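Local atomic coordinates of HTH-type transcriptional regulator AscG (Escherichia coli, PDB entry 3BRQ), a protein that represses transcription of the cryptic asc operon of Escherichia coli as a DNA-binding regulator of the LacI family. Residues Ile34-Ser37 against Glu38-Phe41; Asp94-Ile97 against Asp98-Gln102. All blocks are in the same frame, centred on the assembly; numbering follows the deposited sequence.

Contact 1 of 2, residues Ile34-Ser37 against Glu38-Phe41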
# COMPACT_ATOMS: atom_id res chain seq x y z
N ILE B 34 1.81 -3.63 -10.31
CA ILE B 34 2.90 -2.69 -10.12
C ILE B 34 2.52 -1.89 -8.85
O ILE B 34 1.55 -1.12 -8.86
CB ILE B 34 3.07 -1.70 -11.34
CG1 ILE B 34 3.09 -2.43 -12.70
CG2 ILE B 34 4.27 -0.73 -11.11
CD1 ILE B 34 4.09 -3.56 -12.84
N TYR B 35 3.24 -2.07 -7.76
CA TYR B 35 2.82 -1.43 -6.48
C TYR B 35 2.43 0.04 -6.71
O TYR B 35 3.18 0.82 -7.28
CB TYR B 35 3.90 -1.57 -5.40
CG TYR B 35 3.55 -0.98 -4.03
CD1 TYR B 35 2.24 -0.85 -3.59
CD2 TYR B 35 4.57 -0.61 -3.15
CE1 TYR B 35 1.94 -0.32 -2.30
CE2 TYR B 35 4.29 -0.09 -1.88
CZ TYR B 35 2.98 0.05 -1.46
OH TYR B 35 2.74 0.57 -0.20
N PHE B 36 1.21 0.40 -6.32
CA PHE B 36 0.65 1.68 -6.72
C PHE B 36 1.28 2.87 -5.94
O PHE B 36 1.62 3.90 -6.52
CB PHE B 36 -0.88 1.55 -6.63
CG PHE B 36 -1.67 2.78 -7.00
CD1 PHE B 36 -1.10 3.90 -7.61
CD2 PHE B 36 -3.06 2.78 -6.80
CE1 PHE B 36 -1.86 5.02 -7.91
CE2 PHE B 36 -3.85 3.90 -7.12
CZ PHE B 36 -3.24 5.02 -7.68
N SER B 37 1.50 2.75 -4.65
CA SER B 37 2.03 3.94 -3.97
C SER B 37 3.50 4.15 -4.40
O SER B 37 3.92 5.30 -4.60
CB SER B 37 1.89 3.83 -2.47
OG SER B 37 2.75 2.83 -2.04
N GLU B 38 4.22 3.04 -4.62
CA GLU B 38 5.56 3.08 -5.19
C GLU B 38 5.57 3.70 -6.58
O GLU B 38 6.38 4.60 -6.85
CB GLU B 38 6.18 1.70 -5.26
CG GLU B 38 7.68 1.69 -4.91
CD GLU B 38 8.41 0.46 -5.47
OE1 GLU B 38 7.77 -0.63 -5.58
OE2 GLU B 38 9.62 0.57 -5.80
N LEU B 39 4.66 3.25 -7.46
CA LEU B 39 4.66 3.79 -8.80
C LEU B 39 4.31 5.28 -8.77
O LEU B 39 4.89 6.06 -9.50
CB LEU B 39 3.74 2.97 -9.76
CG LEU B 39 2.26 3.22 -10.04
CD1 LEU B 39 2.02 4.37 -10.99
CD2 LEU B 39 1.66 1.95 -10.72
N LEU B 40 3.38 5.67 -7.90
CA LEU B 40 2.92 7.05 -7.85
C LEU B 40 4.04 7.94 -7.31
O LEU B 40 4.24 9.06 -7.76
CB LEU B 40 1.67 7.19 -6.98
CG LEU B 40 0.94 8.54 -6.93
CD1 LEU B 40 0.52 9.04 -8.33
CD2 LEU B 40 -0.28 8.47 -6.04
N PHE B 41 4.75 7.41 -6.34
CA PHE B 41 5.84 8.13 -5.71
C PHE B 41 6.91 8.47 -6.73
O PHE B 41 7.38 9.60 -6.80
CB PHE B 41 6.46 7.32 -4.57
CG PHE B 41 7.67 8.00 -3.96
CD1 PHE B 41 7.54 9.24 -3.33
CD2 PHE B 41 8.94 7.44 -4.08
CE1 PHE B 41 8.65 9.91 -2.78
CE2 PHE B 41 10.07 8.10 -3.55
CZ PHE B 41 9.91 9.35 -2.88
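Ile34, still in the loop, meets Leu39 of the first helical turn: its CG2 lies 3.8 Å from Leu39 CD2, the two side chains crossing at about a right angle. CG2 stands anti to the backbone N, and this puts the methyl, not the longer CG1 branch, against the leucine. Both residues also touch helix 255-270, so branched apolar chains suit this buried corner. Tyr35 holds the N-cap position, and its O receives Leu39 N at 2.9 Å, the N-H pointing at it within 26° of straight. With CG anti to its own N (chi1 -178°), the phenol folds over the start of the helix; Glu38 N lies 3.9 Å above one ring face, offset toward the rim, while Tyr35 CD2 rests 3.5 Å from Glu38 CB. The Glu38 carboxylate is turned 54° from the ring plane, and its OE2 makes a weak hydrogen bond to Thr256 OG1. All this opens helix 36-49, the crossover of the beta-alpha-beta unit between the parallel strands 21-27 and 53-60. Phe36 O accepts Leu40 N at 2.9 Å. Phe36 CD1 lies 4.2 Å from Leu39 CG and Phe36 CE1 4.2 Å from Leu40 CD2, both oblique to the ring. Ser37 O accepts Phe41 N, again at 2.9 Å. Apolar bulk suits Phe36, which packs on Leu40 of the second subunit; Leu40 and the small Ser37 pack on Phe36 of that subunit.

Contact 2 of 2, residues Asp94-Ile97 against Asp98-Gln102; sequences DDII and DAHSQ
Ile96 and His100 lie side by side and point the same way at the C-terminal end of helix 90-98, the crossover of the beta-alpha-beta unit between parallel strands 80-84 and 104-107. Ile96 CG2 comes within 3.9 Å of His100 CD2, methyl to ring carbon. In His100, CG is anti to the carbonyl carbon and beside its own N (chi1 -62°), which turns the ring back along the last turn, with Ile96 C at its edge, in plane. Both side chains face helix 63-75, Ile96 on Ile70 and His100 on Gln71 and Leu74. Without the imidazole, as with an alanine here, Ile96 CG2 loses its ring neighbour, and a gap is likely to open beside Leu74. Asp98 CB lies 3.5 Å from Asp94 O, the carbonyl that receives Asp98 N at 3.1 Å. Asp94 OD1 and Asp98 OD1 are 5.8 Å apart, and Lys113 is likely to offset their like charges. Acidic residues suit these sites because the loop carrying Lys113 and Asn114 supplies donors: Asp94 OD1 accepts from Asn114 N and OD2 from Lys113 N, while Asp98 OD1 pairs with Lys113 NZ in a salt bridge and with Asn114 ND2. The small Ala99 gives its N to Asp95 O at 3.0 Å. Ile97 O takes a weak bond from His100 N at 3.4 Å and a shorter one from a water at 2.6 Å, which also reaches Gln102 O at 2.8 Å.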
# COMPACT_ATOMS: atom_id res chain seq x y z
N ASP B 94 -4.64 0.32 -28.28
CA ASP B 94 -4.07 0.76 -29.54
C ASP B 94 -5.01 1.80 -30.21
O ASP B 94 -4.55 2.80 -30.79
CB ASP B 94 -3.82 -0.44 -30.49
CG ASP B 94 -2.47 -1.14 -30.24
OD1 ASP B 94 -1.45 -0.44 -30.07
OD2 ASP B 94 -2.44 -2.41 -30.24
N ASP B 95 -6.31 1.59 -30.11
CA ASP B 95 -7.26 2.50 -30.76
C ASP B 95 -7.21 3.85 -30.08
O ASP B 95 -7.23 4.90 -30.74
CB ASP B 95 -8.67 1.94 -30.71
CG ASP B 95 -8.91 0.82 -31.73
OD1 ASP B 95 -8.10 0.64 -32.65
OD2 ASP B 95 -9.94 0.12 -31.60
N ILE B 96 -7.10 3.85 -28.75
CA ILE B 96 -6.99 5.11 -28.04
C ILE B 96 -5.79 5.89 -28.55
O ILE B 96 -5.92 7.06 -28.90
CB ILE B 96 -7.02 4.92 -26.50
CG1 ILE B 96 -8.45 4.62 -26.05
CG2 ILE B 96 -6.59 6.19 -25.72
CD1 ILE B 96 -8.55 3.66 -24.92
N ILE B 97 -4.63 5.23 -28.63
CA ILE B 97 -3.37 5.90 -28.96
C ILE B 97 -3.43 6.53 -30.33
O ILE B 97 -2.98 7.68 -30.53
CB ILE B 97 -2.16 4.95 -28.82
CG1 ILE B 97 -1.90 4.64 -27.33
CG2 ILE B 97 -0.92 5.60 -29.44
CD1 ILE B 97 -0.96 3.47 -27.08
N ASP B 98 -4.03 5.78 -31.26
CA ASP B 98 -4.18 6.21 -32.65
C ASP B 98 -5.16 7.41 -32.77
O ASP B 98 -4.94 8.32 -33.59
CB ASP B 98 -4.73 5.05 -33.48
CG ASP B 98 -3.72 3.94 -33.70
OD1 ASP B 98 -2.51 4.14 -33.43
OD2 ASP B 98 -4.14 2.85 -34.17
N ALA B 99 -6.23 7.39 -31.97
CA ALA B 99 -7.25 8.46 -31.99
C ALA B 99 -6.80 9.79 -31.36
O ALA B 99 -7.59 10.73 -31.29
CB ALA B 99 -8.54 7.98 -31.30
N HIS B 100 -5.56 9.88 -30.91
CA HIS B 100 -5.15 11.09 -30.20
C HIS B 100 -3.78 11.53 -30.58
O HIS B 100 -2.90 10.72 -30.83
CB HIS B 100 -5.17 10.91 -28.69
CG HIS B 100 -6.53 10.62 -28.13
ND1 HIS B 100 -7.44 11.61 -27.85
CD2 HIS B 100 -7.12 9.45 -27.78
CE1 HIS B 100 -8.53 11.07 -27.33
NE2 HIS B 100 -8.37 9.75 -27.30
N SER B 101 -3.57 12.84 -30.52
CA SER B 101 -2.31 13.42 -30.90
C SER B 101 -1.31 13.47 -29.74
O SER B 101 -0.08 13.39 -29.95
CB SER B 101 -2.58 14.81 -31.44
OG SER B 101 -1.54 15.16 -32.31
N GLN B 102 -1.82 13.62 -28.53
CA GLN B 102 -0.97 13.75 -27.33
C GLN B 102 -0.24 12.42 -27.09
O GLN B 102 -0.77 11.35 -27.39
CB GLN B 102 -1.82 14.10 -26.08
CG GLN B 102 -2.60 15.40 -26.13
CD GLN B 102 -3.99 15.23 -26.77
OE1 GLN B 102 -4.18 14.40 -27.66
NE2 GLN B 102 -4.95 16.04 -26.32
O HOH W 1 -1.80 8.99 -28.59

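In the fold
From the N terminus, strand 21-27 runs into the loop ahead of contact 1, which closes the first turn of helix 36-49. After strand 53-60, helix 63-75 and strand 80-84, the chain reaches contact 2 at the end of helix 90-98, just before strand 104-107. The contacts are in series, neither nested nor crossed, with centres 25 Å apart and nearest atoms about 16 Å apart. Both belong to helices linking strands of one five-stranded parallel sheet. Contact 1 ties a helix start to strands 21-27 and 80-84, to helix 255-270 and to the second subunit; contact 2 ties a helix end to helix 63-75, strand 104-107 and the loop around Lys113, within its own subunit.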